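Local coordinates for protein carbohydrate kinase, FGGY (Rhodospirillum rubrum, PDB 3IFR) that probably phosphorylates the sugar D-xylulose at the expense of ATP, as a xylulokinase of the FGGY family of carbohydrate kinases, at residues Pro282-Asp287 with Arg388-Val393; Gly305-Trp310 with Arg377-Ala382; Val334-Asp339 with Pro472-Val477; Ala382-Phe387 with Met417-Asp422. One frame throughout, in Å; residues are numbered along the deposited sequence.

Contact 1 (Pro282-Asp287 with Arg388-Val393); sequences PRLYLD and RHHVAV
V393 meets both R283 and L284 through its CG1 methyl. With L284 the contact is plainly apolar: CD1 of L284 reaches V393 CG1 at 3.6 Å, the two side chains running alongside each other in opposing senses. The other branch of the same leucine, CD2, goes to H390, where it touches CD2 of the imidazole at 3.5 Å, in the ring plane and at its edge, not over a face. H390 and V393 lie one helical turn apart, so the forked end of L284 is shared between neighbouring positions on one helix face.

That helix, 372-397, belongs to the C-terminal FGGY domain, of the actin-like ATPase clan, and residues 282-287 come from the loop that joins strands 269-273 and 298-301 of the domain's sheet. L284 also packs on L394 and I397, further along the helix.

The contact of R283 is of a different kind. Its aliphatic CD lies 3.7 Å from V393 CG1, and a bend at chi3 (-87°) lays the guanidinium over the valine, whose CG1 sits 3.5 Å above the plane, displaced toward the rim. With V393 cut back to an alanine, L284 CD1 and the guanidinium face would probably lose the methyl they share.

The polar ends look elsewhere. NE of R283 forms a salt bridge with D281, while NH2 has a long, weak ion pair with D396. H390 ND1 is bonded to the carbonyl oxygen of A386, which helps to fix the rotation of the ring that meets L284.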
# COMPACT_ATOMS: atom_id res chain seq x y z
N PRO A 282 -0.67 4.02 17.43
CA PRO A 282 0.77 3.76 17.40
C PRO A 282 1.10 2.55 16.56
O PRO A 282 2.25 2.31 16.23
CB PRO A 282 1.09 3.44 18.86
CG PRO A 282 0.09 4.23 19.64
CD PRO A 282 -1.15 4.28 18.81
N ARG A 283 0.09 1.77 16.24
CA ARG A 283 0.32 0.41 15.77
C ARG A 283 0.04 0.26 14.27
O ARG A 283 0.54 -0.66 13.62
CB ARG A 283 -0.54 -0.56 16.62
CG ARG A 283 -0.14 -0.57 18.10
CD ARG A 283 -1.15 -1.30 19.02
NE ARG A 283 -2.19 -0.39 19.48
CZ ARG A 283 -3.26 -0.75 20.19
NH1 ARG A 283 -4.15 0.17 20.55
NH2 ARG A 283 -3.46 -2.01 20.56
N LEU A 284 -0.73 1.21 13.74
CA LEU A 284 -1.41 1.10 12.45
C LEU A 284 -1.44 2.50 11.87
O LEU A 284 -1.66 3.46 12.62
CB LEU A 284 -2.84 0.64 12.69
CG LEU A 284 -2.98 -0.82 13.11
CD1 LEU A 284 -4.42 -1.13 13.49
CD2 LEU A 284 -2.51 -1.75 12.00
N TYR A 285 -1.23 2.64 10.57
CA TYR A 285 -1.25 3.98 9.96
C TYR A 285 -2.63 4.31 9.39
O TYR A 285 -3.36 3.43 8.98
CB TYR A 285 -0.22 4.07 8.82
CG TYR A 285 0.88 3.01 8.87
CD1 TYR A 285 1.96 3.14 9.74
CD2 TYR A 285 0.85 1.89 8.02
CE1 TYR A 285 2.98 2.17 9.78
CE2 TYR A 285 1.86 0.92 8.05
CZ TYR A 285 2.92 1.06 8.94
OH TYR A 285 3.92 0.12 8.99
N LEU A 286 -2.96 5.58 9.30
CA LEU A 286 -4.23 5.97 8.77
C LEU A 286 -4.18 6.61 7.37
O LEU A 286 -3.20 7.25 6.99
CB LEU A 286 -4.93 6.86 9.79
CG LEU A 286 -6.40 7.22 9.67
CD1 LEU A 286 -7.38 6.01 9.72
CD2 LEU A 286 -6.71 8.23 10.76
N ASP A 287 -5.27 6.40 6.61
CA ASP A 287 -5.48 7.03 5.30
C ASP A 287 -6.96 7.31 5.19
O ASP A 287 -7.75 6.71 5.92
CB ASP A 287 -5.11 6.08 4.16
CG ASP A 287 -3.62 6.07 3.83
OD1 ASP A 287 -2.84 5.29 4.43
OD2 ASP A 287 -3.24 6.79 2.90
N ARG A 388 -3.27 -12.12 12.45
CA ARG A 388 -4.27 -12.13 13.51
C ARG A 388 -4.09 -10.96 14.49
O ARG A 388 -5.09 -10.29 14.87
CB ARG A 388 -4.25 -13.45 14.26
CG ARG A 388 -5.15 -13.48 15.51
CD ARG A 388 -5.56 -14.89 15.88
NE ARG A 388 -6.06 -15.01 17.25
CZ ARG A 388 -6.48 -16.16 17.81
NH1 ARG A 388 -6.45 -17.29 17.13
NH2 ARG A 388 -6.90 -16.17 19.07
N HIS A 389 -2.83 -10.74 14.89
CA HIS A 389 -2.47 -9.70 15.84
C HIS A 389 -2.93 -8.30 15.36
O HIS A 389 -3.65 -7.59 16.08
CB HIS A 389 -0.97 -9.77 16.17
CG HIS A 389 -0.51 -8.74 17.15
ND1 HIS A 389 0.77 -8.22 17.14
CD2 HIS A 389 -1.16 -8.10 18.16
CE1 HIS A 389 0.89 -7.32 18.10
NE2 HIS A 389 -0.27 -7.24 18.74
N HIS A 390 -2.55 -7.92 14.15
CA HIS A 390 -3.16 -6.75 13.50
C HIS A 390 -4.70 -6.68 13.63
O HIS A 390 -5.26 -5.63 13.93
CB HIS A 390 -2.80 -6.71 12.02
CG HIS A 390 -1.44 -6.18 11.75
ND1 HIS A 390 -0.33 -7.00 11.66
CD2 HIS A 390 -0.99 -4.92 11.54
CE1 HIS A 390 0.73 -6.26 11.40
NE2 HIS A 390 0.35 -5.00 11.33
N VAL A 391 -5.36 -7.79 13.32
CA VAL A 391 -6.82 -7.82 13.37
C VAL A 391 -7.27 -7.49 14.80
O VAL A 391 -8.19 -6.70 15.01
CB VAL A 391 -7.38 -9.22 12.92
CG1 VAL A 391 -8.90 -9.25 13.02
CG2 VAL A 391 -6.95 -9.52 11.49
N ALA A 392 -6.60 -8.09 15.78
CA ALA A 392 -6.93 -7.85 17.17
C ALA A 392 -6.73 -6.36 17.45
O ALA A 392 -7.52 -5.71 18.14
CB ALA A 392 -6.04 -8.73 18.12
N VAL A 393 -5.65 -5.81 16.91
CA VAL A 393 -5.45 -4.39 17.11
C VAL A 393 -6.56 -3.59 16.47
O VAL A 393 -7.09 -2.70 17.11
CB VAL A 393 -4.03 -3.93 16.75
CG1 VAL A 393 -3.91 -2.41 16.80
CG2 VAL A 393 -3.05 -4.55 17.73

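Contact 2 (Gly305-Trp310 with Arg377-Ala382); sequences GSALNW and RALLEA
OE2 of E381 is gripped by R377, by the hydroxyl of Y478 and by the backbone N of G337, on the same helix whose leucines L379 and L380 meet A307 and L308. R377 NE reaches E381 OE2 at 2.8 Å in a salt bridge with an N-H...O angle of 155°, arriving from above the carboxylate plane.

The contact between the helices is apolar. Their segments run antiparallel (174°), with axes 10.6 Å apart. L379 points CD2 at the backbone of the opposing helix, 3.3 Å from the carbonyl oxygen of A307, and the same methyl lies 3.9 Å from L308 CD1. Placing CG of L379 opposite the backbone N (chi1 178°) carries the chain out toward helix 305-315. L308 divides its branches: CD1 faces L379, whereas CD2 presses on L380 CD2 at 3.5 Å, a tight methyl pair whose side chains cross at about a right angle. If L308 were a serine, L380 CD2 would probably be deprived of its methyl partner and L379 CD2 would rest on A307 alone of this helix.

Within the C-terminal FGGY domain, helices 305-315 and 372-397 are thus joined here by buried leucine methyls set against A307 and L308, a contact that depends on shape fit and burial, while the R377-E381 salt bridge lies within helix 372-397.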
# COMPACT_ATOMS: atom_id res chain seq x y z
N GLY A 305 5.88 -12.78 2.11
CA GLY A 305 6.30 -13.69 1.05
C GLY A 305 7.83 -13.73 1.01
O GLY A 305 8.41 -14.74 0.64
N SER A 306 8.47 -12.62 1.37
CA SER A 306 9.93 -12.54 1.45
C SER A 306 10.48 -13.57 2.46
O SER A 306 11.48 -14.25 2.21
CB SER A 306 10.35 -11.14 1.87
OG SER A 306 10.10 -10.97 3.26
N ALA A 307 9.81 -13.71 3.60
CA ALA A 307 10.27 -14.65 4.61
C ALA A 307 10.12 -16.11 4.17
O ALA A 307 10.89 -16.98 4.57
CB ALA A 307 9.57 -14.41 5.92
N LEU A 308 9.12 -16.36 3.33
CA LEU A 308 8.92 -17.69 2.78
C LEU A 308 9.95 -17.99 1.70
O LEU A 308 10.42 -19.12 1.58
CB LEU A 308 7.50 -17.85 2.21
CG LEU A 308 6.40 -18.25 3.19
CD1 LEU A 308 6.00 -17.07 4.08
CD2 LEU A 308 5.21 -18.79 2.44
N ASN A 309 10.29 -16.99 0.90
CA ASN A 309 11.27 -17.19 -0.14
C ASN A 309 12.63 -17.54 0.49
O ASN A 309 13.29 -18.48 0.08
CB ASN A 309 11.36 -15.94 -1.02
CG ASN A 309 10.13 -15.75 -1.90
OD1 ASN A 309 9.60 -16.71 -2.47
ND2 ASN A 309 9.66 -14.51 -2.01
N TRP A 310 13.02 -16.75 1.49
CA TRP A 310 14.17 -17.07 2.31
C TRP A 310 14.11 -18.54 2.71
O TRP A 310 14.96 -19.34 2.35
CB TRP A 310 14.18 -16.16 3.54
CG TRP A 310 15.28 -16.43 4.50
CD1 TRP A 310 16.58 -16.18 4.30
CD2 TRP A 310 15.16 -16.96 5.82
NE1 TRP A 310 17.31 -16.54 5.41
CE2 TRP A 310 16.45 -17.03 6.36
CE3 TRP A 310 14.08 -17.39 6.60
CZ2 TRP A 310 16.71 -17.51 7.65
CZ3 TRP A 310 14.34 -17.87 7.89
CH2 TRP A 310 15.65 -17.92 8.40
N ARG A 377 5.74 -25.11 8.06
CA ARG A 377 4.43 -24.90 8.66
C ARG A 377 4.47 -23.83 9.72
O ARG A 377 3.65 -22.92 9.74
CB ARG A 377 3.89 -26.19 9.26
CG ARG A 377 2.56 -25.96 9.96
CD ARG A 377 1.70 -27.17 9.91
NE ARG A 377 0.33 -26.80 10.21
CZ ARG A 377 -0.72 -27.07 9.44
NH1 ARG A 377 -0.57 -27.74 8.30
NH2 ARG A 377 -1.92 -26.67 9.83
N ALA A 378 5.47 -23.94 10.59
CA ALA A 378 5.62 -23.01 11.69
C ALA A 378 5.72 -21.61 11.12
O ALA A 378 5.15 -20.69 11.67
CB ALA A 378 6.86 -23.34 12.49
N LEU A 379 6.45 -21.46 10.02
CA LEU A 379 6.57 -20.13 9.41
C LEU A 379 5.23 -19.70 8.85
O LEU A 379 4.83 -18.54 9.02
CB LEU A 379 7.63 -20.05 8.30
CG LEU A 379 7.64 -18.63 7.71
CD1 LEU A 379 7.78 -17.59 8.81
CD2 LEU A 379 8.68 -18.37 6.59
N LEU A 380 4.55 -20.63 8.17
CA LEU A 380 3.24 -20.33 7.62
C LEU A 380 2.30 -19.83 8.72
O LEU A 380 1.60 -18.83 8.56
CB LEU A 380 2.63 -21.54 6.94
CG LEU A 380 3.25 -21.94 5.61
CD1 LEU A 380 2.35 -22.89 4.81
CD2 LEU A 380 3.59 -20.72 4.82
N GLU A 381 2.32 -20.54 9.85
CA GLU A 381 1.43 -20.27 10.94
C GLU A 381 1.81 -18.97 11.61
O GLU A 381 0.93 -18.16 11.97
CB GLU A 381 1.48 -21.42 11.92
CG GLU A 381 0.85 -22.69 11.36
CD GLU A 381 0.91 -23.85 12.31
OE1 GLU A 381 1.74 -23.77 13.27
OE2 GLU A 381 0.12 -24.82 12.14
N ALA A 382 3.11 -18.75 11.79
CA ALA A 382 3.58 -17.49 12.36
C ALA A 382 3.09 -16.28 11.53
O ALA A 382 2.61 -15.29 12.07
CB ALA A 382 5.11 -17.48 12.57

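Contact 3 (Val334-Asp339 with Pro472-Val477); sequences VPAGAD and PAKAEV
A type II beta turn, P335 to A338, brings the loop between helix 322-332 and strand 342-344 up to the chain around K474 and V477. A338 N closes the turn on P335 O at 2.9 Å. A336 and G337 occupy its two central positions, and the positive phi of G337 (93°) is one at which a beta carbon would collide with the carbonyl oxygen of A336, and would lie close to V477 CG2.

A336 carries the contact. Its methyl CB lies 4.1 Å from CE of K474 and 4.2 Å from CG1 of V477, touching the aliphatic part of one residue and a branch of the other. The second branch of the valine, CG2, lies 3.8 Å from the carbonyl oxygen of A336. V477 reaches both atoms because its chi1 of 50° places CG1 between the backbone N and the carbonyl carbon, while CG2 is turned away from that N.

A water supplies the polar link: it accepts from K474 NZ at 2.8 Å and from A336 N at 3.2 Å. The bend at chi2 (49°) turns the lysine chain back toward the turn, where NZ meets the water.

Helix 372-397 packs against the turn, R377 lying on A336. The loop is thereby held between that long helix and the beginning of the C-terminal helical segment, 475-496.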
# COMPACT_ATOMS: atom_id res chain seq x y z
N VAL A 334 1.39 -32.30 8.43
CA VAL A 334 1.89 -31.94 9.74
C VAL A 334 0.76 -31.29 10.52
O VAL A 334 0.02 -30.48 9.97
CB VAL A 334 3.10 -30.96 9.61
CG1 VAL A 334 3.55 -30.45 10.97
CG2 VAL A 334 4.26 -31.60 8.87
N PRO A 335 0.61 -31.64 11.79
CA PRO A 335 -0.54 -31.11 12.54
C PRO A 335 -0.44 -29.62 12.72
O PRO A 335 0.64 -29.09 12.81
CB PRO A 335 -0.39 -31.76 13.92
CG PRO A 335 0.63 -32.82 13.78
CD PRO A 335 1.48 -32.51 12.60
N ALA A 336 -1.58 -28.96 12.78
CA ALA A 336 -1.69 -27.58 13.22
C ALA A 336 -0.86 -27.35 14.47
O ALA A 336 -0.98 -28.11 15.41
CB ALA A 336 -3.16 -27.26 13.52
N GLY A 337 -0.05 -26.28 14.50
CA GLY A 337 0.80 -26.00 15.65
C GLY A 337 2.18 -26.61 15.49
O GLY A 337 3.09 -26.32 16.26
N ALA A 338 2.34 -27.47 14.49
CA ALA A 338 3.63 -28.07 14.15
C ALA A 338 4.36 -28.75 15.30
O ALA A 338 5.57 -28.77 15.34
CB ALA A 338 4.53 -27.06 13.51
N ASP A 339 3.63 -29.34 16.23
CA ASP A 339 4.25 -30.19 17.26
C ASP A 339 5.12 -29.36 18.18
O ASP A 339 6.24 -29.77 18.51
CB ASP A 339 5.07 -31.31 16.61
CG ASP A 339 4.21 -32.49 16.15
OD1 ASP A 339 3.62 -33.17 17.02
OD2 ASP A 339 4.12 -32.75 14.93
N PRO A 472 -13.72 -25.07 12.92
CA PRO A 472 -13.86 -24.53 14.27
C PRO A 472 -13.13 -25.38 15.27
O PRO A 472 -12.82 -24.86 16.33
CB PRO A 472 -15.38 -24.60 14.50
CG PRO A 472 -15.94 -24.50 13.11
CD PRO A 472 -15.03 -25.43 12.36
N ALA A 473 -12.83 -26.62 14.96
CA ALA A 473 -12.11 -27.49 15.86
C ALA A 473 -10.65 -27.13 16.01
O ALA A 473 -10.01 -27.58 16.92
CB ALA A 473 -12.24 -28.91 15.42
N LYS A 474 -10.15 -26.30 15.10
CA LYS A 474 -8.81 -25.76 15.10
C LYS A 474 -8.69 -24.48 15.89
O LYS A 474 -7.63 -24.01 16.10
CB LYS A 474 -8.45 -25.43 13.68
CG LYS A 474 -7.43 -26.25 13.05
CD LYS A 474 -7.65 -27.67 13.20
CE LYS A 474 -6.90 -28.37 12.16
NZ LYS A 474 -6.67 -29.73 12.53
N ALA A 475 -9.78 -23.91 16.33
CA ALA A 475 -9.70 -22.66 17.03
C ALA A 475 -8.92 -22.77 18.33
O ALA A 475 -8.28 -21.86 18.73
CB ALA A 475 -11.02 -22.14 17.29
N GLU A 476 -8.98 -23.92 18.96
CA GLU A 476 -8.38 -24.12 20.26
C GLU A 476 -6.86 -24.31 20.21
O GLU A 476 -6.19 -23.81 21.01
CB GLU A 476 -9.08 -25.28 20.94
CG GLU A 476 -8.83 -25.41 22.38
CD GLU A 476 -9.47 -26.66 22.95
OE1 GLU A 476 -10.50 -26.51 23.63
OE2 GLU A 476 -8.95 -27.78 22.71
N VAL A 477 -6.34 -25.03 19.25
CA VAL A 477 -4.93 -25.05 19.01
C VAL A 477 -4.37 -23.72 18.50
O VAL A 477 -3.41 -23.25 18.99
CB VAL A 477 -4.54 -26.19 18.10
CG1 VAL A 477 -5.37 -26.22 16.93
CG2 VAL A 477 -3.19 -26.06 17.70
O HOH W 1 -4.10 -30.63 11.80

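Contact 4 (Ala382-Phe387 with Met417-Asp422); sequences AVALAF and MGIMAD
A384 and M420 mark the close approach of two helices of the C-terminal FGGY domain, their CA atoms 5.2 Å apart. Helix 414-424 is the crossover of a beta-alpha-beta unit, linking the parallel neighbouring strands 403-407 and 428-432; helix 372-397 precedes the first of these strands. The segments cross at -40° with axes 9.1 Å apart, and the small side chain of A384 fits that spacing.

The apolar contacts centre on this alanine. Its CB touches I419 CG2 at 4.0 Å and, at the same distance, the selenium of M420, which was built as selenomethionine. F387, one turn further on, adds its CB at 3.8 Å from M420 CE.

A Met-aromatic contact accompanies them. M420 SE lies 5.0 Å from the centroid of the F387 ring and 52° off the ring normal, an oblique approach, with the methionine chain running roughly perpendicular to F387. F265, on strand 260-265, touches both F387 and M420, so the pair also packs against the sheet.

The path of M420 explains its reach: the chain first leaves in the trans direction from N (chi1 -179°), and bends at chi2 and chi3 bring the terminal CE to 3.4 Å from the carbonyl oxygen of A384.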
# COMPACT_ATOMS: atom_id res chain seq x y z
N ALA A 382 3.11 -18.75 11.79
CA ALA A 382 3.58 -17.49 12.36
C ALA A 382 3.09 -16.28 11.53
O ALA A 382 2.61 -15.29 12.07
CB ALA A 382 5.11 -17.48 12.57
N VAL A 383 3.21 -16.35 10.21
CA VAL A 383 2.78 -15.21 9.42
C VAL A 383 1.31 -14.97 9.65
O VAL A 383 0.89 -13.83 9.86
CB VAL A 383 3.11 -15.36 7.91
CG1 VAL A 383 2.28 -14.42 7.04
CG2 VAL A 383 4.56 -15.11 7.72
N ALA A 384 0.52 -16.04 9.63
CA ALA A 384 -0.93 -15.97 9.92
C ALA A 384 -1.16 -15.28 11.24
O ALA A 384 -1.99 -14.39 11.36
CB ALA A 384 -1.54 -17.35 9.98
N LEU A 385 -0.43 -15.74 12.24
CA LEU A 385 -0.54 -15.23 13.58
C LEU A 385 -0.28 -13.74 13.70
O LEU A 385 -0.93 -13.04 14.49
CB LEU A 385 0.46 -15.95 14.47
CG LEU A 385 -0.07 -16.95 15.48
CD1 LEU A 385 -1.52 -17.34 15.25
CD2 LEU A 385 0.89 -18.13 15.42
N ALA A 386 0.69 -13.25 12.93
CA ALA A 386 0.98 -11.82 12.91
C ALA A 386 -0.18 -11.08 12.27
O ALA A 386 -0.50 -9.96 12.67
CB ALA A 386 2.26 -11.51 12.16
N PHE A 387 -0.78 -11.70 11.26
CA PHE A 387 -1.97 -11.12 10.66
C PHE A 387 -3.10 -11.05 11.69
O PHE A 387 -3.79 -10.06 11.80
CB PHE A 387 -2.40 -11.91 9.41
CG PHE A 387 -1.86 -11.35 8.14
CD1 PHE A 387 -2.15 -10.06 7.77
CD2 PHE A 387 -1.03 -12.11 7.31
CE1 PHE A 387 -1.67 -9.53 6.60
CE2 PHE A 387 -0.54 -11.58 6.13
CZ PHE A 387 -0.87 -10.28 5.78
N MSE A 417 -3.68 -20.63 3.09
CA MSE A 417 -4.97 -19.99 3.27
C MSE A 417 -5.88 -20.78 4.24
O MSE A 417 -6.58 -20.19 5.05
CB MSE A 417 -5.64 -19.78 1.92
CG MSE A 417 -4.87 -18.88 1.00
SE MSE A 417 -4.54 -17.04 1.73
CE MSE A 417 -2.82 -17.39 2.66
N GLY A 418 -5.84 -22.11 4.18
CA GLY A 418 -6.52 -22.93 5.17
C GLY A 418 -5.99 -22.54 6.53
O GLY A 418 -6.74 -22.29 7.47
N ILE A 419 -4.66 -22.43 6.63
CA ILE A 419 -4.07 -22.03 7.90
C ILE A 419 -4.56 -20.66 8.32
O ILE A 419 -4.92 -20.45 9.47
CB ILE A 419 -2.53 -22.08 7.82
CG1 ILE A 419 -2.05 -23.55 7.85
CG2 ILE A 419 -1.86 -21.17 8.91
CD1 ILE A 419 -0.63 -23.69 7.36
N MSE A 420 -4.56 -19.71 7.39
CA MSE A 420 -5.01 -18.36 7.73
C MSE A 420 -6.42 -18.35 8.31
O MSE A 420 -6.67 -17.72 9.33
CB MSE A 420 -4.98 -17.47 6.50
CG MSE A 420 -5.40 -16.02 6.79
SE MSE A 420 -3.96 -15.06 7.75
CE MSE A 420 -4.87 -14.84 9.52
N ALA A 421 -7.35 -19.06 7.63
CA ALA A 421 -8.72 -19.08 8.06
C ALA A 421 -8.87 -19.76 9.41
O ALA A 421 -9.62 -19.26 10.26
CB ALA A 421 -9.59 -19.75 7.03
N ASP A 422 -8.18 -20.89 9.59
CA ASP A 422 -8.27 -21.62 10.87
C ASP A 422 -7.71 -20.82 12.04
O ASP A 422 -8.05 -21.06 13.22
CB ASP A 422 -7.54 -22.97 10.82
CG ASP A 422 -8.26 -24.02 9.99
OD1 ASP A 422 -9.48 -23.87 9.76
OD2 ASP A 422 -7.58 -24.99 9.56

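In the fold
Helix 372-397 runs through contacts 2, 4 and 1, in chain order, meeting in turn helix 305-315, helix 414-424 and the loop at 282-287. Contacts 2 and 4 share A382 and have centres 10 Å apart; I419 touches R377, L380 and E381 and so connects them. Contact 3 joins contact 2 through G337 N and E381 OE2, 2.8 Å apart, and contact 4 through K474 beside D422. Contact 1 follows contact 4 along the helix, centres 16 Å apart, and is 25 Å from contact 3. Its loop carries on to N132 and H246 of the N-terminal domain, toward the interdomain cleft where FGGY kinases generally bind their substrates, whereas contact 3 lies far out on the C-terminal domain.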